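Side-chain contacts in TRAP dicarboxylate transporter-DctP subunit (Desulfovibrio desulfuricans subsp. desulfuricans, PDB 4NHB), which binds sn-glycerol-3-phosphate and probably delivers it, as a periplasmic solute-binding protein, to a TRAP transporter in the membrane: residues H48-Y53 with K256-A261; D116-A121 with D268-V273. All blocks are in the same frame, centred on the assembly; numbering follows the deposited sequence.

Contact 1: H48-Y53 with K256-A261; sequences HLFGKY and KWIEEA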
loop_
_atom_site.group_PDB
_atom_site.type_symbol
_atom_site.label_atom_id
_atom_site.label_comp_id
_atom_site.label_asym_id
_atom_site.label_seq_id
_atom_site.Cartn_x
_atom_site.Cartn_y
_atom_site.Cartn_z
ATOM N N HIS A 48 -10.162 -11.094 -1.487
ATOM C CA HIS A 48 -11.059 -12.227 -1.328
ATOM C C HIS A 48 -12.317 -11.815 -0.561
ATOM O O HIS A 48 -13.434 -12.224 -0.913
ATOM C CB HIS A 48 -10.365 -13.378 -0.598
ATOM C CG HIS A 48 -9.323 -14.090 -1.411
ATOM N ND1 HIS A 48 -9.621 -14.804 -2.554
ATOM C CD2 HIS A 48 -7.981 -14.186 -1.247
ATOM C CE1 HIS A 48 -8.507 -15.313 -3.052
ATOM N NE2 HIS A 48 -7.498 -14.946 -2.279
ATOM N N LEU A 49 -12.144 -11.011 0.487
ATOM C CA LEU A 49 -13.284 -10.620 1.309
ATOM C C LEU A 49 -14.217 -9.803 0.436
ATOM O O LEU A 49 -15.425 -10.013 0.480
ATOM C CB LEU A 49 -12.899 -9.823 2.576
ATOM C CG LEU A 49 -12.155 -10.480 3.737
ATOM C CD1 LEU A 49 -11.623 -9.414 4.711
ATOM C CD2 LEU A 49 -13.069 -11.459 4.455
ATOM N N PHE A 50 -13.674 -8.882 -0.360
ATOM C CA PHE A 50 -14.516 -8.142 -1.307
ATOM C C PHE A 50 -15.318 -9.073 -2.189
ATOM O O PHE A 50 -16.503 -8.816 -2.479
ATOM C CB PHE A 50 -13.695 -7.238 -2.208
ATOM C CG PHE A 50 -14.448 -6.727 -3.406
ATOM C CD1 PHE A 50 -15.161 -5.545 -3.337
ATOM C CD2 PHE A 50 -14.429 -7.424 -4.598
ATOM C CE1 PHE A 50 -15.842 -5.044 -4.441
ATOM C CE2 PHE A 50 -15.133 -6.944 -5.701
ATOM C CZ PHE A 50 -15.821 -5.747 -5.627
ATOM N N GLY A 51 -14.660 -10.139 -2.628
ATOM C CA GLY A 51 -15.275 -11.101 -3.520
ATOM C C GLY A 51 -16.401 -11.823 -2.805
ATOM O O GLY A 51 -17.520 -11.956 -3.340
ATOM N N LYS A 52 -16.100 -12.273 -1.590
ATOM C CA LYS A 52 -17.080 -12.956 -0.753
ATOM C C LYS A 52 -18.312 -12.097 -0.473
ATOM O O LYS A 52 -19.447 -12.549 -0.612
ATOM C CB LYS A 52 -16.443 -13.379 0.572
ATOM C CG LYS A 52 -17.362 -14.224 1.482
ATOM C CD LYS A 52 -16.699 -14.474 2.811
ATOM C CE LYS A 52 -16.794 -13.237 3.733
ATOM N NZ LYS A 52 -16.072 -13.412 5.044
ATOM N N TYR A 53 -18.078 -10.861 -0.064
ATOM C CA TYR A 53 -19.150 -9.928 0.226
ATOM C C TYR A 53 -19.990 -9.593 -1.024
ATOM O O TYR A 53 -21.222 -9.508 -0.963
ATOM C CB TYR A 53 -18.555 -8.659 0.817
ATOM C CG TYR A 53 -18.043 -8.772 2.239
ATOM C CD1 TYR A 53 -18.707 -9.532 3.186
ATOM C CD2 TYR A 53 -16.909 -8.065 2.655
ATOM C CE1 TYR A 53 -18.248 -9.619 4.488
ATOM C CE2 TYR A 53 -16.449 -8.139 3.948
ATOM C CZ TYR A 53 -17.121 -8.912 4.879
ATOM O OH TYR A 53 -16.657 -8.999 6.182
ATOM N N LYS A 256 -23.952 -0.236 -6.013
ATOM C CA LYS A 256 -24.057 -0.099 -4.559
ATOM C C LYS A 256 -23.484 -1.310 -3.863
ATOM O O LYS A 256 -22.723 -1.177 -2.919
ATOM C CB LYS A 256 -25.509 0.085 -4.124
ATOM C CG LYS A 256 -26.147 1.335 -4.643
ATOM C CD LYS A 256 -25.711 2.580 -3.913
ATOM C CE LYS A 256 -26.561 3.766 -4.349
ATOM N NZ LYS A 256 -28.011 3.519 -4.109
ATOM N N TRP A 257 -23.838 -2.492 -4.342
ATOM C CA TRP A 257 -23.257 -3.712 -3.799
ATOM C C TRP A 257 -21.717 -3.770 -3.888
ATOM O O TRP A 257 -21.071 -4.273 -2.976
ATOM C CB TRP A 257 -23.763 -4.906 -4.549
ATOM C CG TRP A 257 -25.209 -5.139 -4.486
ATOM C CD1 TRP A 257 -26.061 -4.734 -3.516
ATOM C CD2 TRP A 257 -25.986 -5.856 -5.445
ATOM N NE1 TRP A 257 -27.342 -5.151 -3.812
ATOM C CE2 TRP A 257 -27.317 -5.848 -4.991
ATOM C CE3 TRP A 257 -25.683 -6.504 -6.646
ATOM C CZ2 TRP A 257 -28.347 -6.463 -5.696
ATOM C CZ3 TRP A 257 -26.699 -7.115 -7.342
ATOM C CH2 TRP A 257 -28.019 -7.094 -6.864
ATOM N N ILE A 258 -21.171 -3.332 -5.023
ATOM C CA ILE A 258 -19.711 -3.250 -5.220
ATOM C C ILE A 258 -19.111 -2.323 -4.157
ATOM O O ILE A 258 -18.166 -2.685 -3.457
ATOM C CB ILE A 258 -19.371 -2.728 -6.627
ATOM C CG1 ILE A 258 -19.613 -3.818 -7.661
ATOM C CG2 ILE A 258 -17.913 -2.296 -6.720
ATOM C CD1 ILE A 258 -19.355 -3.367 -9.078
ATOM N N GLU A 259 -19.688 -1.128 -4.043
ATOM C CA GLU A 259 -19.288 -0.132 -3.063
ATOM C C GLU A 259 -19.377 -0.620 -1.608
ATOM O O GLU A 259 -18.489 -0.363 -0.800
ATOM C CB GLU A 259 -20.168 1.104 -3.223
ATOM C CG GLU A 259 -19.782 2.031 -4.379
ATOM C CD GLU A 259 -20.939 2.965 -4.732
ATOM O OE1 GLU A 259 -20.709 3.923 -5.484
ATOM O OE2 GLU A 259 -22.074 2.751 -4.228
ATOM N N GLU A 260 -20.467 -1.291 -1.266
ATOM C CA GLU A 260 -20.617 -1.845 0.073
ATOM C C GLU A 260 -19.604 -2.953 0.336
ATOM O O GLU A 260 -18.986 -3.014 1.411
ATOM C CB GLU A 260 -22.043 -2.390 0.261
ATOM N N ALA A 261 -19.435 -3.853 -0.625
ATOM C CA ALA A 261 -18.409 -4.900 -0.506
ATOM C C ALA A 261 -17.003 -4.314 -0.345
ATOM O O ALA A 261 -16.221 -4.802 0.478
ATOM C CB ALA A 261 -18.466 -5.837 -1.675
#
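A261 lies between F50 and Y53 where two helices of the TRAP solute-binding (DctP) fold pack side by side. Helix 42-57 and the long helix 252-286 run roughly antiparallel here. Their short segments approach to 9.0 Å between axes, with 139° between their directions. The methyl of A261 points at the facing helix and sits against its backbone. CB of A261 sits 3.7 Å from the backbone O of F50 and 3.8 Å from CB of Y53.

F50 carries most of the contact from its side. Its CG is anti to the backbone N (chi1 166°), which brings the ring closer to the other helix than the CB direction alone would. The CD1 corner of the ring meets A261 CB at 3.7 Å. CZ and CE1 reach CG2 of I258, with CE1 to CG2 at 4.1 Å. L240 and I242 of strand 235-243 touch F50 and I258 respectively, so the helix pair rests on the sheet.

Y53 contributes mainly its CB. Its CG stands beside the backbone N instead (chi1 -73°), and the ring runs on along helix 252-286. There it forms a cation-pi pair with R264, and its hydroxyl is probably hydrogen-bonded to D268, at an unusually short distance. No hydrogen bond joins the two segments. The shortest contact is at the ring edge of F50, where the carbonyl O of I258 lies near the ring plane, 3.5 Å from CE1 of F50.

Contact 2: D116-A121 with D268-V273; sequences DHARRA and DVWAMV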
loop_
_atom_site.group_PDB
_atom_site.type_symbol
_atom_site.label_atom_id
_atom_site.label_comp_id
_atom_site.label_asym_id
_atom_site.label_seq_id
_atom_site.Cartn_x
_atom_site.Cartn_y
_atom_site.Cartn_z
ATOM N N ASP A 116 -5.243 4.599 13.672
ATOM C CA ASP A 116 -6.561 5.162 13.889
ATOM C C ASP A 116 -6.646 6.553 13.263
ATOM O O ASP A 116 -7.659 6.902 12.669
ATOM C CB ASP A 116 -6.907 5.236 15.373
ATOM C CG ASP A 116 -7.168 3.862 15.990
ATOM O OD1 ASP A 116 -7.690 2.976 15.288
ATOM O OD2 ASP A 116 -6.842 3.689 17.184
ATOM N N HIS A 117 -5.552 7.312 13.374
ATOM C CA HIS A 117 -5.435 8.611 12.743
ATOM C C HIS A 117 -5.593 8.414 11.230
ATOM O O HIS A 117 -6.400 9.090 10.588
ATOM C CB HIS A 117 -4.074 9.276 13.096
ATOM C CG HIS A 117 -3.872 10.630 12.485
ATOM N ND1 HIS A 117 -2.714 11.354 12.627
ATOM C CD2 HIS A 117 -4.698 11.392 11.724
ATOM C CE1 HIS A 117 -2.828 12.501 11.981
ATOM N NE2 HIS A 117 -4.024 12.547 11.424
ATOM N N ALA A 118 -4.809 7.503 10.658
ATOM C CA ALA A 118 -4.817 7.312 9.221
ATOM C C ALA A 118 -6.199 6.887 8.768
ATOM O O ALA A 118 -6.651 7.283 7.714
ATOM C CB ALA A 118 -3.775 6.283 8.800
ATOM N N ARG A 119 -6.882 6.057 9.547
ATOM C CA ARG A 119 -8.221 5.612 9.126
ATOM C C ARG A 119 -9.249 6.747 9.120
ATOM O O ARG A 119 -10.078 6.799 8.222
ATOM C CB ARG A 119 -8.730 4.449 10.008
ATOM C CG ARG A 119 -10.059 3.869 9.514
ATOM C CD ARG A 119 -10.666 2.890 10.489
ATOM N NE ARG A 119 -11.726 2.130 9.833
ATOM C CZ ARG A 119 -12.249 0.989 10.296
ATOM N NH1 ARG A 119 -13.197 0.390 9.606
ATOM N NH2 ARG A 119 -11.856 0.463 11.434
ATOM N N ARG A 120 -9.246 7.606 10.146
ATOM C CA ARG A 120 -10.069 8.799 10.117
ATOM C C ARG A 120 -9.821 9.602 8.842
ATOM O O ARG A 120 -10.759 10.001 8.170
ATOM C CB ARG A 120 -9.841 9.677 11.344
ATOM C CG ARG A 120 -10.304 9.038 12.634
ATOM C CD ARG A 120 -10.318 10.021 13.805
ATOM N NE ARG A 120 -9.004 10.543 14.212
ATOM C CZ ARG A 120 -8.150 9.925 15.028
ATOM N NH1 ARG A 120 -8.429 8.730 15.530
ATOM N NH2 ARG A 120 -7.010 10.502 15.343
ATOM N N ALA A 121 -8.564 9.837 8.495
ATOM C CA ALA A 121 -8.256 10.631 7.300
ATOM C C ALA A 121 -8.687 9.911 6.033
ATOM O O ALA A 121 -9.222 10.510 5.096
ATOM C CB ALA A 121 -6.752 10.954 7.224
ATOM N N ASP A 268 -12.600 -4.561 7.389
ATOM C CA ASP A 268 -12.043 -5.792 7.951
ATOM C C ASP A 268 -10.523 -5.698 8.047
ATOM O O ASP A 268 -9.918 -6.094 9.037
ATOM C CB ASP A 268 -12.414 -6.974 7.066
ATOM C CG ASP A 268 -13.899 -7.379 7.192
ATOM O OD1 ASP A 268 -14.583 -6.911 8.111
ATOM O OD2 ASP A 268 -14.364 -8.162 6.354
ATOM N N VAL A 269 -9.902 -5.172 6.989
ATOM C CA VAL A 269 -8.436 -5.098 6.924
ATOM C C VAL A 269 -7.896 -4.086 7.956
ATOM O O VAL A 269 -6.874 -4.356 8.655
ATOM C CB VAL A 269 -7.957 -4.723 5.531
ATOM C CG1 VAL A 269 -6.463 -4.511 5.539
ATOM C CG2 VAL A 269 -8.369 -5.793 4.481
ATOM N N TRP A 270 -8.549 -2.916 8.048
ATOM C CA TRP A 270 -8.150 -1.898 9.066
ATOM C C TRP A 270 -8.113 -2.566 10.427
ATOM O O TRP A 270 -7.259 -2.287 11.259
ATOM C CB TRP A 270 -9.135 -0.730 9.178
ATOM C CG TRP A 270 -8.967 0.290 8.134
ATOM C CD1 TRP A 270 -9.756 0.471 7.040
ATOM C CD2 TRP A 270 -7.951 1.288 8.073
ATOM N NE1 TRP A 270 -9.283 1.518 6.274
ATOM C CE2 TRP A 270 -8.172 2.041 6.889
ATOM C CE3 TRP A 270 -6.868 1.615 8.889
ATOM C CZ2 TRP A 270 -7.342 3.089 6.503
ATOM C CZ3 TRP A 270 -6.053 2.661 8.512
ATOM C CH2 TRP A 270 -6.294 3.391 7.321
ATOM N N ALA A 271 -9.098 -3.429 10.651
ATOM C CA ALA A 271 -9.238 -4.090 11.942
ATOM C C ALA A 271 -8.305 -5.267 12.168
ATOM O O ALA A 271 -8.240 -5.735 13.290
ATOM C CB ALA A 271 -10.685 -4.508 12.165
ATOM N N MET A 272 -7.565 -5.749 11.155
ATOM C CA MET A 272 -6.683 -6.885 11.389
ATOM C C MET A 272 -5.185 -6.594 11.390
ATOM O O MET A 272 -4.421 -7.412 11.826
ATOM C CB MET A 272 -6.947 -8.003 10.388
ATOM C CG MET A 272 -6.690 -7.648 8.976
ATOM S SD MET A 272 -7.151 -8.985 7.859
ATOM C CE MET A 272 -8.927 -8.984 7.903
ATOM N N VAL A 273 -4.769 -5.435 10.920
ATOM C CA VAL A 273 -3.356 -5.175 10.747
ATOM C C VAL A 273 -2.656 -4.996 12.088
ATOM O O VAL A 273 -1.624 -5.566 12.311
ATOM C CB VAL A 273 -3.125 -3.943 9.855
ATOM C CG1 VAL A 273 -1.663 -3.506 9.918
ATOM C CG2 VAL A 273 -3.513 -4.261 8.452
#
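R119 lies across one face of the W270 indole, and this pair makes nearly all of the contact. CB of R119 sits over the six-membered ring, 3.5 Å from its centroid and 11° off the normal, a CH-pi contact. CG follows over the middle of the indole, 3.6 Å from CD2. The chain is extended from there, with CG anti to the backbone N (chi1 -174°), and it runs over the ring toward the W270 backbone. NE lies 3.7 Å from CG of W270. The guanidinium is turned only 9° from the indole plane and covers CB of W270, with CZ 3.7 Å from that atom. At the far end of the indole, CH2 reaches the helix backbone, 3.5 Å from CA of R119. The same CH2 touches CB of A118 at 4.1 Å.

The second shell holds both partners. R119 forms salt bridges through NE to E123 and through NH1 to D267. W270 NE1 hydrogen-bonds to the backbone O of A145, and the indole also packs on P147 and I237. The contact thus joins helix 115-122 to helix 252-286 outside the ligand's first shell. The side chain of W270 is about 13 Å from the bound sn-glycerol-3-phosphate.

R119's methylenes cover the indole face, and its charged end lies beyond, over CB. The two carboxylates balance that charge and probably fix the guanidinium's rotation.

Contacts 1 and 2 share the long helix 252-286, and their centres are 18 Å apart. Their segments alternate along the chain: 48-53, 116-121, 256-261, then 268-273. The shared helix packs against helix 42-57 at contact 1 and helix 115-122 at contact 2, both from much earlier in the sequence. Residues of strand 235-243 touch both contacts. The two also meet directly: the Y53 to D268 pair bridges them, and L49 packs on D268 and M272. Contact 1 lies away from the ligand site, whereas contact 2 lies nearer to it. Helix 252-286 thus runs from the packing with helix 42-57 to the neighbourhood of the binding pocket.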